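Local atomic coordinates of DyP-type peroxidase (Pleurotus ostreatus PC15, PDB entry 6FSK), a protein that probably uses heme b and hydrogen peroxide to oxidise dyes and, through a non-canonical site, Mn(II), as a fungal dye-decolorizing peroxidase. Residues Leu16-Arg19 / Thr20-Tyr23; Val31-Phe34 / Lys35-Ala39; Asn147-Leu150 / Asp151-Lys154; Ile166-Val169 / Thr170-Arg173; Pro196-Glu199 / Gln200-Asn204. The protein carries 1 engineered substitution. All blocks are in the same frame, centred on the assembly; numbering follows the deposited sequence.

All five contacts are local, each within one continuous piece of chain, and they follow one another in series without nesting or crossing. Interaction 1 bends the lead-in loop 16-19 onto strand 20-28; interaction 2 covers the first turns of helix 31-41, which comes next. Interaction 3 lies on helix 144-156, and interaction 4 on the next strand in the chain, 166-175, neighbour of strand 20-28 in the sheet. Touches within this group include Thr22 packing on Leu150, Tyr23 N probably bonding Val172 O, and Phe34 meeting Ile166. Interaction 5 closes a tight turn after strand 197-198, in the C-terminal family region, its centre 23 to 35 Å from the centres of the others.

Interaction 1. Residues Leu16-Arg19 / Thr20-Tyr23; sequences LPKR and TETY
Lys18 and Glu21 reach over the same side of the chain and meet obliquely at their charged ends. Lys18 NZ donates to Glu21 OE1 at 2.8 Å in a salt bridge, arriving on the syn side of that oxygen but 32° out of the carboxylate plane. The lysine methylenes follow: Lys18 CD lies 3.4 Å from Glu21 OE1, so the end of the lysine chain crosses close to this oxygen, CD as well as NZ. The first torsion helps set this path. Lys18 CG sits between its own N and carbonyl carbon (chi1 55°), and the rest of the chain runs out extended. Tyr23 OH stands 4.3 Å from Lys18 NZ, and Leu16 CD1 lies 4.3 Å from Glu21 OE2, bringing an apolar methyl near the second oxygen of the buried glutamate.

A classic beta bulge explains the spacing: Arg19 and Thr20 both face Gly140, and the extra residue puts Lys18 and Glu21 on one side. The ammonium has a second partner in Arg356 O, while Arg19 NH1 bonds Asp141 O and Thr20 OG1 bonds Gly174 O and Asp175 OD1. Strand 20-28 thus starts between strands 134-140 and 166-175, with helix 144-156 covering Thr20 and Thr22.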
loop_
_atom_site.group_PDB
_atom_site.type_symbol
_atom_site.label_atom_id
_atom_site.label_comp_id
_atom_site.label_asym_id
_atom_site.label_seq_id
_atom_site.Cartn_x
_atom_site.Cartn_y
_atom_site.Cartn_z
ATOM N N LEU A 16 -6.917 -4.981 10.368
ATOM C CA LEU A 16 -6.549 -5.962 11.406
ATOM C C LEU A 16 -5.405 -5.466 12.239
ATOM O O LEU A 16 -4.350 -5.099 11.672
ATOM C CB LEU A 16 -6.166 -7.302 10.779
ATOM C CG LEU A 16 -7.168 -7.864 9.767
ATOM C CD1 LEU A 16 -6.636 -9.150 9.169
ATOM C CD2 LEU A 16 -8.543 -8.082 10.334
ATOM N N PRO A 17 -5.543 -5.434 13.590
ATOM C CA PRO A 17 -4.447 -4.994 14.388
ATOM C C PRO A 17 -3.378 -6.090 14.428
ATOM O O PRO A 17 -3.690 -7.293 14.386
ATOM C CB PRO A 17 -5.056 -4.818 15.785
ATOM C CG PRO A 17 -6.187 -5.692 15.806
ATOM C CD PRO A 17 -6.738 -5.739 14.395
ATOM N N LYS A 18 -2.126 -5.651 14.436
ATOM C CA LYS A 18 -1.044 -6.644 14.364
ATOM C C LYS A 18 0.302 -6.170 14.841
ATOM O O LYS A 18 0.710 -5.003 14.612
ATOM C CB LYS A 18 -0.927 -7.035 12.897
ATOM C CG LYS A 18 -0.708 -5.828 11.952
ATOM C CD LYS A 18 -0.964 -6.165 10.476
ATOM C CE LYS A 18 -0.777 -4.996 9.511
ATOM N NZ LYS A 18 -1.337 -5.323 8.178
ATOM N N ARG A 19 1.064 -7.117 15.348
ATOM C CA ARG A 19 2.491 -7.049 15.436
ATOM C C ARG A 19 3.157 -7.970 14.400
ATOM O O ARG A 19 4.336 -7.763 14.033
ATOM C CB ARG A 19 2.943 -7.418 16.865
ATOM C CG ARG A 19 2.533 -6.299 17.841
ATOM C CD ARG A 19 3.039 -6.497 19.270
ATOM N NE ARG A 19 4.481 -6.671 19.437
ATOM C CZ ARG A 19 5.151 -7.828 19.371
ATOM N NH1 ARG A 19 4.569 -9.007 19.112
ATOM N NH2 ARG A 19 6.465 -7.810 19.547
ATOM N N THR A 20 2.403 -9.019 13.971
ATOM C CA THR A 20 2.878 -10.002 12.993
ATOM C C THR A 20 1.707 -10.461 12.149
ATOM O O THR A 20 0.543 -10.392 12.565
ATOM C CB THR A 20 3.647 -11.155 13.630
ATOM O OG1 THR A 20 4.246 -12.001 12.651
ATOM C CG2 THR A 20 2.747 -11.975 14.553
ATOM N N GLU A 21 2.006 -10.863 10.946
ATOM C CA GLU A 21 0.973 -11.258 9.981
ATOM C C GLU A 21 1.527 -12.274 9.020
ATOM O O GLU A 21 2.597 -12.059 8.458
ATOM C CB GLU A 21 0.412 -10.005 9.243
ATOM C CG GLU A 21 -0.797 -10.254 8.381
ATOM C CD GLU A 21 -1.398 -8.953 7.865
ATOM O OE1 GLU A 21 -0.627 -8.015 7.675
ATOM O OE2 GLU A 21 -2.659 -8.944 7.625
ATOM N N THR A 22 0.764 -13.337 8.746
ATOM C CA THR A 22 1.093 -14.281 7.716
ATOM C C THR A 22 0.079 -14.255 6.588
ATOM O O THR A 22 -1.129 -14.340 6.816
ATOM C CB THR A 22 1.239 -15.675 8.294
ATOM O OG1 THR A 22 2.364 -15.670 9.189
ATOM C CG2 THR A 22 1.456 -16.695 7.211
ATOM N N TYR A 23 0.609 -14.203 5.354
ATOM C CA TYR A 23 -0.165 -14.292 4.140
ATOM C C TYR A 23 0.059 -15.680 3.521
ATOM O O TYR A 23 1.207 -15.999 3.149
ATOM C CB TYR A 23 0.121 -13.197 3.142
ATOM C CG TYR A 23 -0.235 -11.810 3.567
ATOM C CD1 TYR A 23 0.636 -11.047 4.309
ATOM C CD2 TYR A 23 -1.482 -11.252 3.173
ATOM C CE1 TYR A 23 0.318 -9.741 4.703
ATOM C CE2 TYR A 23 -1.841 -9.983 3.578
ATOM C CZ TYR A 23 -0.935 -9.223 4.328
ATOM O OH TYR A 23 -1.343 -7.909 4.684
#

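Interaction 2. Residues Val31-Phe34 / Lys35-Ala39; sequences VDQF and KANMA
Phe34 and Met38, one turn apart on helix 31-41, form a local CH-pi and Met-aromatic contact on the buried side of a peripheral helix that directly follows strand 20-28. The two side chains lie side by side and point the same way. Met38 CG sits over one face of the ring, 3.8 Å from the Phe34 ring centroid and displaced toward the rim, whereas Met38 SD is oblique at 4.3 Å from the same centroid. The bend at chi2 (-67°) of the methionine brings Met38 SD to 3.6 Å from Phe34 CZ.

Backbone evidence for the alpha-helical spacing is complete here: each carbonyl from Val31 to Phe34 accepts the N-H four residues on, as in Met38 N to Phe34 O at 2.8 Å. The helix packs against the sheet of the DyP alpha+beta barrel domain, and the Phe34 ring reaches Phe26, Val28 and the ring of Phe157.

On the outer faces the links run through water. One molecule donates to Asp32 OD1 at 2.9 Å and accepts from Lys35 NZ; Lys35 NZ also bonds Leu87 O, and Lys35 CE rests 3.8 Å from Val31 CG1. A second accepts from Gln33 NE2 at 2.7 Å and donates to Asn37 OD1, joining two amides whose planes are 48° apart.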
loop_
_atom_site.group_PDB
_atom_site.type_symbol
_atom_site.label_atom_id
_atom_site.label_comp_id
_atom_site.label_asym_id
_atom_site.label_seq_id
_atom_site.Cartn_x
_atom_site.Cartn_y
_atom_site.Cartn_z
ATOM N N VAL A 31 -12.848 -28.045 -6.192
ATOM C CA VAL A 31 -13.776 -26.904 -6.116
ATOM C C VAL A 31 -14.918 -27.266 -5.192
ATOM O O VAL A 31 -15.317 -26.520 -4.311
ATOM C CB VAL A 31 -14.299 -26.546 -7.468
ATOM C CG1 VAL A 31 -15.513 -25.572 -7.405
ATOM C CG2 VAL A 31 -13.183 -26.060 -8.402
ATOM N N ASP A 32 -15.587 -28.414 -5.420
ATOM C CA ASP A 32 -16.799 -28.598 -4.609
ATOM C C ASP A 32 -16.435 -28.901 -3.158
ATOM O O ASP A 32 -17.160 -28.556 -2.239
ATOM C CB ASP A 32 -17.754 -29.671 -5.216
ATOM C CG ASP A 32 -18.300 -29.298 -6.602
ATOM O OD1 ASP A 32 -18.630 -28.128 -6.937
ATOM O OD2 ASP A 32 -18.433 -30.254 -7.419
ATOM N N GLN A 33 -15.288 -29.531 -2.879
ATOM C CA GLN A 33 -14.899 -29.733 -1.535
ATOM C C GLN A 33 -14.476 -28.386 -0.864
ATOM O O GLN A 33 -14.699 -28.180 0.306
ATOM C CB GLN A 33 -13.706 -30.619 -1.505
ATOM C CG GLN A 33 -13.348 -31.024 -0.101
ATOM C CD GLN A 33 -12.201 -32.020 -0.102
ATOM O OE1 GLN A 33 -11.404 -32.085 -1.077
ATOM N NE2 GLN A 33 -12.113 -32.799 0.949
ATOM N N PHE A 34 -13.854 -27.546 -1.677
ATOM C CA PHE A 34 -13.475 -26.212 -1.208
ATOM C C PHE A 34 -14.691 -25.465 -0.735
ATOM O O PHE A 34 -14.704 -24.873 0.372
ATOM C CB PHE A 34 -12.756 -25.412 -2.305
ATOM C CG PHE A 34 -12.424 -23.991 -1.878
ATOM C CD1 PHE A 34 -11.341 -23.769 -1.077
ATOM C CD2 PHE A 34 -13.221 -22.915 -2.243
ATOM C CE1 PHE A 34 -11.050 -22.476 -0.627
ATOM C CE2 PHE A 34 -12.892 -21.634 -1.885
ATOM C CZ PHE A 34 -11.802 -21.421 -1.067
ATOM N N LYS A 35 -15.745 -25.512 -1.556
ATOM C CA LYS A 35 -16.962 -24.768 -1.174
ATOM C C LYS A 35 -17.602 -25.360 0.022
ATOM O O LYS A 35 -18.052 -24.676 0.889
ATOM C CB LYS A 35 -17.905 -24.648 -2.331
ATOM C CG LYS A 35 -17.398 -23.864 -3.512
ATOM C CD LYS A 35 -18.481 -23.721 -4.555
ATOM C CE LYS A 35 -17.903 -23.115 -5.783
ATOM N NZ LYS A 35 -18.914 -22.594 -6.738
ATOM N N ALA A 36 -17.575 -26.702 0.194
ATOM C CA ALA A 36 -18.104 -27.252 1.416
ATOM C C ALA A 36 -17.254 -26.816 2.648
ATOM O O ALA A 36 -17.770 -26.526 3.717
ATOM C CB ALA A 36 -18.158 -28.792 1.300
ATOM N N ASN A 37 -15.884 -26.817 2.510
ATOM C CA ASN A 37 -15.038 -26.458 3.580
ATOM C C ASN A 37 -15.187 -24.930 3.979
ATOM O O ASN A 37 -15.101 -24.530 5.129
ATOM C CB ASN A 37 -13.572 -26.725 3.199
ATOM C CG ASN A 37 -13.240 -28.178 3.023
ATOM O OD1 ASN A 37 -14.003 -29.112 3.420
ATOM N ND2 ASN A 37 -12.124 -28.417 2.426
ATOM N N MET A 38 -15.478 -24.147 2.963
ATOM C CA MET A 38 -15.672 -22.718 3.123
ATOM C C MET A 38 -16.779 -22.455 4.121
ATOM O O MET A 38 -16.730 -21.528 4.921
ATOM C CB MET A 38 -16.015 -22.024 1.849
ATOM C CG MET A 38 -14.800 -21.641 1.022
ATOM S SD MET A 38 -13.717 -20.379 1.737
ATOM C CE MET A 38 -14.740 -18.886 1.701
ATOM N N ALA A 39 -17.774 -23.306 4.161
ATOM C CA ALA A 39 -18.804 -23.085 5.191
ATOM C C ALA A 39 -18.378 -23.085 6.610
ATOM O O ALA A 39 -18.923 -22.379 7.447
ATOM C CB ALA A 39 -19.932 -24.101 4.969
HETATM O O HOH W 1 -19.412 -25.545 -7.919
HETATM O O HOH W 2 -13.707 -32.137 3.078
#

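Interaction 3. Residues Asn147-Leu150 / Asp151-Lys154; sequences NKKL and DEIK
Lys149 and Glu152, three residues apart on helix 144-156, meet by opposite means: the lysine folds and the glutamate stretches. Lys149 CG leaves anti to the backbone N, and turns at chi2 (59°) and chi3 (62°) then curl the chain back, so that a side chain starting away from Glu152 finishes beside it. Lys149 NZ reaches Glu152 OE1 at 3.3 Å, a weak hydrogen bond within a salt bridge, and Lys149 CE lies 3.5 Å from the same oxygen. The other oxygen, Glu152 OE2, has a weak hydrogen bond with His44 NE2.

From the next residue, Leu150, a full turn leads to Lys154, which crosses it. A bend at chi3 (-67°) sets Lys154 CE 4.2 Å from Leu150 CG, and Lys154 CG is 3.2 Å from Leu150 O. That carbonyl accepts Lys154 N at 2.8 Å, while Asp151 N bonds Asn147 O at 2.9 Å. Leu150 faces Val138 and Thr22 of the sheet, and Ile153 faces Ile136.

A leucine in place of Lys149 lacks the ammonium and would probably leave Glu152 OE1 without its charged mate, with the carboxylate freer to turn. Lys149 is buried, so the carboxylate probably helps to stabilise its positive charge, although the bond is weak.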
loop_
_atom_site.group_PDB
_atom_site.type_symbol
_atom_site.label_atom_id
_atom_site.label_comp_id
_atom_site.label_asym_id
_atom_site.label_seq_id
_atom_site.Cartn_x
_atom_site.Cartn_y
_atom_site.Cartn_z
ATOM N N ASN A 147 0.056 -18.591 14.303
ATOM C CA ASN A 147 0.260 -19.950 13.839
ATOM C C ASN A 147 -0.843 -20.901 14.317
ATOM O O ASN A 147 -1.262 -21.773 13.561
ATOM C CB ASN A 147 1.659 -20.493 14.222
ATOM C CG ASN A 147 2.824 -19.705 13.572
ATOM O OD1 ASN A 147 2.674 -19.143 12.533
ATOM N ND2 ASN A 147 4.005 -19.721 14.207
ATOM N N LYS A 148 -1.331 -20.683 15.521
ATOM C CA LYS A 148 -2.453 -21.472 16.037
ATOM C C LYS A 148 -3.708 -21.275 15.228
ATOM O O LYS A 148 -4.398 -22.256 14.866
ATOM C CB LYS A 148 -2.677 -21.140 17.519
ATOM C CG LYS A 148 -3.906 -21.807 18.144
ATOM C CD LYS A 148 -4.070 -21.390 19.604
ATOM C CE LYS A 148 -5.149 -22.239 20.254
ATOM N NZ LYS A 148 -5.392 -21.788 21.663
ATOM N N LYS A 149 -4.037 -20.019 14.904
ATOM C CA LYS A 149 -5.194 -19.750 14.105
ATOM C C LYS A 149 -4.991 -20.239 12.665
ATOM O O LYS A 149 -5.883 -20.825 12.073
ATOM C CB LYS A 149 -5.532 -18.249 14.131
ATOM C CG LYS A 149 -6.730 -17.886 13.272
ATOM C CD LYS A 149 -8.040 -18.597 13.632
ATOM C CE LYS A 149 -8.411 -18.199 15.008
ATOM N NZ LYS A 149 -9.861 -18.632 15.238
ATOM N N LEU A 150 -3.830 -19.986 12.049
ATOM C CA LEU A 150 -3.623 -20.488 10.726
ATOM C C LEU A 150 -3.703 -22.026 10.640
ATOM O O LEU A 150 -4.243 -22.570 9.676
ATOM C CB LEU A 150 -2.321 -19.896 10.133
ATOM C CG LEU A 150 -2.024 -20.223 8.685
ATOM C CD1 LEU A 150 -3.124 -19.826 7.737
ATOM C CD2 LEU A 150 -0.739 -19.483 8.324
ATOM N N ASP A 151 -3.140 -22.734 11.634
ATOM C CA ASP A 151 -3.241 -24.237 11.634
ATOM C C ASP A 151 -4.702 -24.678 11.694
ATOM O O ASP A 151 -5.064 -25.618 11.032
ATOM C CB ASP A 151 -2.518 -24.798 12.851
ATOM C CG ASP A 151 -1.046 -24.766 12.695
ATOM O OD1 ASP A 151 -0.562 -24.409 11.610
ATOM O OD2 ASP A 151 -0.346 -25.115 13.685
ATOM N N GLU A 152 -5.536 -23.978 12.458
ATOM C CA GLU A 152 -6.945 -24.283 12.520
ATOM C C GLU A 152 -7.621 -24.105 11.161
ATOM O O GLU A 152 -8.415 -24.955 10.679
ATOM C CB GLU A 152 -7.544 -23.411 13.612
ATOM C CG GLU A 152 -8.984 -23.628 13.926
ATOM C CD GLU A 152 -9.438 -22.720 15.064
ATOM O OE1 GLU A 152 -8.736 -21.698 15.390
ATOM O OE2 GLU A 152 -10.564 -23.011 15.541
ATOM N N ILE A 153 -7.263 -23.049 10.439
ATOM C CA ILE A 153 -7.811 -22.850 9.128
ATOM C C ILE A 153 -7.314 -23.854 8.139
ATOM O O ILE A 153 -8.072 -24.392 7.360
ATOM C CB ILE A 153 -7.541 -21.380 8.601
ATOM C CG1 ILE A 153 -8.070 -20.335 9.578
ATOM C CG2 ILE A 153 -8.134 -21.111 7.234
ATOM C CD1 ILE A 153 -9.544 -20.505 9.888
ATOM N N LYS A 154 -6.017 -24.168 8.175
ATOM C CA LYS A 154 -5.511 -25.157 7.281
ATOM C C LYS A 154 -6.234 -26.511 7.450
ATOM O O LYS A 154 -6.460 -27.217 6.456
ATOM C CB LYS A 154 -4.029 -25.318 7.489
ATOM C CG LYS A 154 -3.379 -24.082 6.935
ATOM C CD LYS A 154 -1.884 -24.151 6.777
ATOM C CE LYS A 154 -1.070 -24.232 7.956
ATOM N NZ LYS A 154 0.245 -23.737 7.337
#

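Interaction 4. Residues Ile166-Val169 / Thr170-Arg173; sequences ISEV and THVR
A classic beta bulge in strand 166-175, at an outer edge of the antiparallel sheet within this chain, brings Glu168 and His171 together. Val169 and Thr170 both face Phe25 on strand 20-28, and the added residue puts Glu168 and His171 on the same side. His171 ND1 donates to Glu168 OE2 at 2.7 Å in a nearly straight bond. The oxygen lies at the imidazole edge, in the ring plane, but ND1 meets it on the syn side 26° out of the carboxylate plane. Carboxylate and ring planes are turned 50° apart, so the two groups cross and do not lie flat together.

Both chains are set for this. Glu168 runs extended from CB, lying along the bulge with Glu168 CG 3.5 Å from Thr170 N and Glu168 OE2 3.3 Å from Thr170 C. His171 CG takes the tight site between backbone N and carbonyl carbon, which carries the ring back toward the glutamate, and chi2 (-89°) turns its ND1 edge to OE2. The carboxylate would be expected to favour a proton on the imidazole. Replacing Glu168 with an alanine removes the acceptor and would probably leave His171 ND1 without its mate and the ring free to turn.

The contact is on the surface, and both residues also touch a crystal neighbour, so their exact poses may owe something to the lattice. What the geometry defines is a His-carboxylate hydrogen bond spanning a classic bulge between antiparallel strands.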
loop_
_atom_site.group_PDB
_atom_site.type_symbol
_atom_site.label_atom_id
_atom_site.label_comp_id
_atom_site.label_asym_id
_atom_site.label_seq_id
_atom_site.Cartn_x
_atom_site.Cartn_y
_atom_site.Cartn_z
ATOM N N ILE A 166 -7.294 -27.313 -0.882
ATOM C CA ILE A 166 -6.399 -26.291 -1.432
ATOM C C ILE A 166 -4.966 -26.782 -1.265
ATOM O O ILE A 166 -4.687 -27.642 -0.401
ATOM C CB ILE A 166 -6.567 -24.947 -0.692
ATOM C CG1 ILE A 166 -6.092 -24.952 0.791
ATOM C CG2 ILE A 166 -8.012 -24.420 -0.821
ATOM C CD1 ILE A 166 -6.337 -23.738 1.635
ATOM N N SER A 167 -4.050 -26.091 -1.939
ATOM C CA SER A 167 -2.642 -26.336 -1.689
ATOM C C SER A 167 -1.895 -25.039 -1.538
ATOM O O SER A 167 -2.314 -24.022 -2.127
ATOM C CB SER A 167 -2.203 -27.100 -2.883
ATOM O OG SER A 167 -1.016 -26.746 -3.455
ATOM N N GLU A 168 -0.864 -25.070 -0.717
ATOM C CA GLU A 168 -0.014 -23.897 -0.481
ATOM C C GLU A 168 0.818 -23.632 -1.731
ATOM O O GLU A 168 1.527 -24.530 -2.235
ATOM C CB GLU A 168 0.893 -24.095 0.740
ATOM C CG GLU A 168 1.825 -22.876 0.871
ATOM C CD GLU A 168 2.743 -22.937 2.127
ATOM O OE1 GLU A 168 2.686 -23.864 2.971
ATOM O OE2 GLU A 168 3.528 -21.989 2.269
ATOM N N VAL A 169 0.772 -22.383 -2.236
ATOM C CA VAL A 169 1.694 -21.897 -3.243
ATOM C C VAL A 169 2.962 -21.436 -2.496
ATOM O O VAL A 169 4.089 -21.781 -2.874
ATOM C CB VAL A 169 1.079 -20.800 -4.147
ATOM C CG1 VAL A 169 2.179 -20.246 -5.054
ATOM C CG2 VAL A 169 -0.079 -21.416 -4.974
ATOM N N THR A 170 2.764 -20.544 -1.541
ATOM C CA THR A 170 3.792 -20.056 -0.687
ATOM C C THR A 170 3.176 -19.293 0.443
ATOM O O THR A 170 1.887 -19.112 0.509
ATOM C CB THR A 170 4.847 -19.158 -1.401
ATOM O OG1 THR A 170 5.988 -19.017 -0.531
ATOM C CG2 THR A 170 4.222 -17.776 -1.715
ATOM N N HIS A 171 3.978 -18.882 1.422
ATOM C CA HIS A 171 3.449 -17.972 2.459
ATOM C C HIS A 171 4.548 -16.949 2.751
ATOM O O HIS A 171 5.749 -17.229 2.563
ATOM C CB HIS A 171 2.935 -18.661 3.750
ATOM C CG HIS A 171 3.984 -19.300 4.595
ATOM N ND1 HIS A 171 4.403 -20.605 4.431
ATOM C CD2 HIS A 171 4.620 -18.841 5.678
ATOM C CE1 HIS A 171 5.304 -20.885 5.354
ATOM N NE2 HIS A 171 5.394 -19.863 6.163
ATOM N N VAL A 172 4.145 -15.764 3.162
ATOM C CA VAL A 172 5.055 -14.733 3.611
ATOM C C VAL A 172 4.673 -14.211 4.991
ATOM O O VAL A 172 3.497 -14.247 5.366
ATOM C CB VAL A 172 5.152 -13.577 2.593
ATOM C CG1 VAL A 172 5.599 -14.009 1.225
ATOM C CG2 VAL A 172 3.846 -12.840 2.500
ATOM N N ARG A 173 5.651 -13.761 5.753
ATOM C CA ARG A 173 5.397 -13.255 7.082
ATOM C C ARG A 173 5.895 -11.824 7.203
ATOM O O ARG A 173 7.024 -11.521 6.795
ATOM C CB ARG A 173 6.018 -14.111 8.160
ATOM C CG ARG A 173 5.489 -13.802 9.571
ATOM C CD ARG A 173 6.245 -14.650 10.596
ATOM N NE ARG A 173 7.558 -14.094 10.820
ATOM C CZ ARG A 173 8.590 -14.714 11.394
ATOM N NH1 ARG A 173 8.474 -15.972 11.911
ATOM N NH2 ARG A 173 9.688 -14.056 11.593
#

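Interaction 5. Residues Pro196-Glu199 / Gln200-Asn204; sequences PAVE and QFDQN
Val198 and Asp202 grip each other twice, main chain to main chain and main chain to side chain. Asp202 N donates to Val198 O at 2.8 Å, in the carbonyl plane, and Val198 N donates to Asp202 OD2 at 2.8 Å, OD2 accepting through its anti lone pair, away from the other carboxylate oxygen. Val198 O has a second donor in Phe201 N at 3.1 Å, which comes in tilted 34° from the carbonyl plane. One oxygen therefore takes two N-H groups, and one carboxylate oxygen satisfies the N-H of a buried residue.

Asp202 CG lies anti to its carbonyl carbon, beside the backbone N (chi1 -64°), which directs the carboxylate back toward 197-198, where Asp202 OD2 comes 3.5 Å from Ala197 CA. Looser carbon contacts accompany the bonds: Ala197 CB is 4.0 Å from Asp202 CB, and Val198 CB is 4.2 Å from Phe201 CB.

The backbone that positions these groups is a type II beta turn over 198-201, with Gln200 at positive phi (71°). Further out, Gln200 NE2 makes a weak bond to Pro1 O, and the side chain of Pro196 is about 7 Å from the heme. Ala197 and Glu199 make backbone hydrogen bonds with Ile212, pairing strand 197-198 in parallel with strand 211-212.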
loop_
_atom_site.group_PDB
_atom_site.type_symbol
_atom_site.label_atom_id
_atom_site.label_comp_id
_atom_site.label_asym_id
_atom_site.label_seq_id
_atom_site.Cartn_x
_atom_site.Cartn_y
_atom_site.Cartn_z
ATOM N N PRO A 196 -7.428 7.971 3.591
ATOM C CA PRO A 196 -8.656 8.722 3.404
ATOM C C PRO A 196 -9.636 8.392 4.527
ATOM O O PRO A 196 -9.752 7.209 4.957
ATOM C CB PRO A 196 -9.212 8.178 2.108
ATOM C CG PRO A 196 -8.621 6.754 2.044
ATOM C CD PRO A 196 -7.225 6.977 2.516
ATOM N N ALA A 197 -10.369 9.396 4.957
ATOM C CA ALA A 197 -11.533 9.093 5.806
ATOM C C ALA A 197 -12.675 8.636 4.907
ATOM O O ALA A 197 -12.853 9.160 3.811
ATOM C CB ALA A 197 -11.938 10.314 6.592
ATOM N N VAL A 198 -13.531 7.724 5.411
ATOM C CA VAL A 198 -14.570 7.130 4.616
ATOM C C VAL A 198 -15.896 7.512 5.249
ATOM O O VAL A 198 -16.180 7.220 6.420
ATOM C CB VAL A 198 -14.419 5.603 4.606
ATOM C CG1 VAL A 198 -15.543 4.969 3.864
ATOM C CG2 VAL A 198 -13.056 5.291 3.944
ATOM N N GLU A 199 -16.702 8.214 4.471
ATOM C CA GLU A 199 -18.041 8.574 4.910
ATOM C C GLU A 199 -18.785 7.314 5.333
ATOM O O GLU A 199 -18.697 6.223 4.734
ATOM C CB GLU A 199 -18.819 9.320 3.838
ATOM C CG GLU A 199 -18.270 10.645 3.434
ATOM C CD GLU A 199 -19.313 11.447 2.630
ATOM O OE1 GLU A 199 -20.454 11.613 3.255
ATOM O OE2 GLU A 199 -19.080 11.922 1.504
ATOM N N GLN A 200 -19.638 7.525 6.346
ATOM C CA GLN A 200 -20.463 6.437 6.900
ATOM C C GLN A 200 -19.648 5.417 7.708
ATOM O O GLN A 200 -20.209 4.350 8.111
ATOM C CB GLN A 200 -21.355 5.764 5.870
ATOM C CG GLN A 200 -22.139 6.775 5.021
ATOM C CD GLN A 200 -23.145 6.111 4.155
ATOM O OE1 GLN A 200 -22.920 5.828 2.959
ATOM N NE2 GLN A 200 -24.284 5.800 4.767
ATOM N N PHE A 201 -18.377 5.703 7.919
ATOM C CA PHE A 201 -17.451 4.824 8.674
ATOM C C PHE A 201 -16.676 5.689 9.629
ATOM O O PHE A 201 -16.740 5.487 10.861
ATOM C CB PHE A 201 -16.551 3.950 7.817
ATOM C CG PHE A 201 -15.667 3.070 8.653
ATOM C CD1 PHE A 201 -16.171 1.998 9.314
ATOM C CD2 PHE A 201 -14.300 3.338 8.791
ATOM C CE1 PHE A 201 -15.354 1.220 10.108
ATOM C CE2 PHE A 201 -13.523 2.602 9.584
ATOM C CZ PHE A 201 -14.045 1.532 10.254
ATOM N N ASP A 202 -15.838 6.602 9.110
ATOM C CA ASP A 202 -15.029 7.469 9.952
ATOM C C ASP A 202 -15.914 8.661 10.385
ATOM O O ASP A 202 -16.091 9.627 9.603
ATOM C CB ASP A 202 -13.769 7.920 9.184
ATOM C CG ASP A 202 -12.877 6.746 8.855
ATOM O OD1 ASP A 202 -12.339 6.166 9.818
ATOM O OD2 ASP A 202 -12.659 6.325 7.691
ATOM N N GLN A 203 -16.425 8.569 11.618
ATOM C CA GLN A 203 -17.352 9.585 12.174
ATOM C C GLN A 203 -16.657 10.891 12.586
ATOM O O GLN A 203 -17.305 11.932 12.576
ATOM C CB GLN A 203 -18.137 8.977 13.331
ATOM C CG GLN A 203 -18.966 7.753 12.967
ATOM C CD GLN A 203 -19.945 7.997 11.831
ATOM O OE1 GLN A 203 -20.316 7.070 11.088
ATOM N NE2 GLN A 203 -20.369 9.247 11.675
ATOM N N ASN A 204 -15.342 10.873 12.837
ATOM C CA ASN A 204 -14.585 12.021 13.265
ATOM C C ASN A 204 -13.306 12.148 12.494
ATOM O O ASN A 204 -12.227 11.896 13.027
ATOM C CB ASN A 204 -14.236 11.876 14.738
ATOM C CG ASN A 204 -15.454 11.917 15.566
ATOM O OD1 ASN A 204 -15.873 10.905 16.143
ATOM N ND2 ASN A 204 -16.118 13.051 15.517
#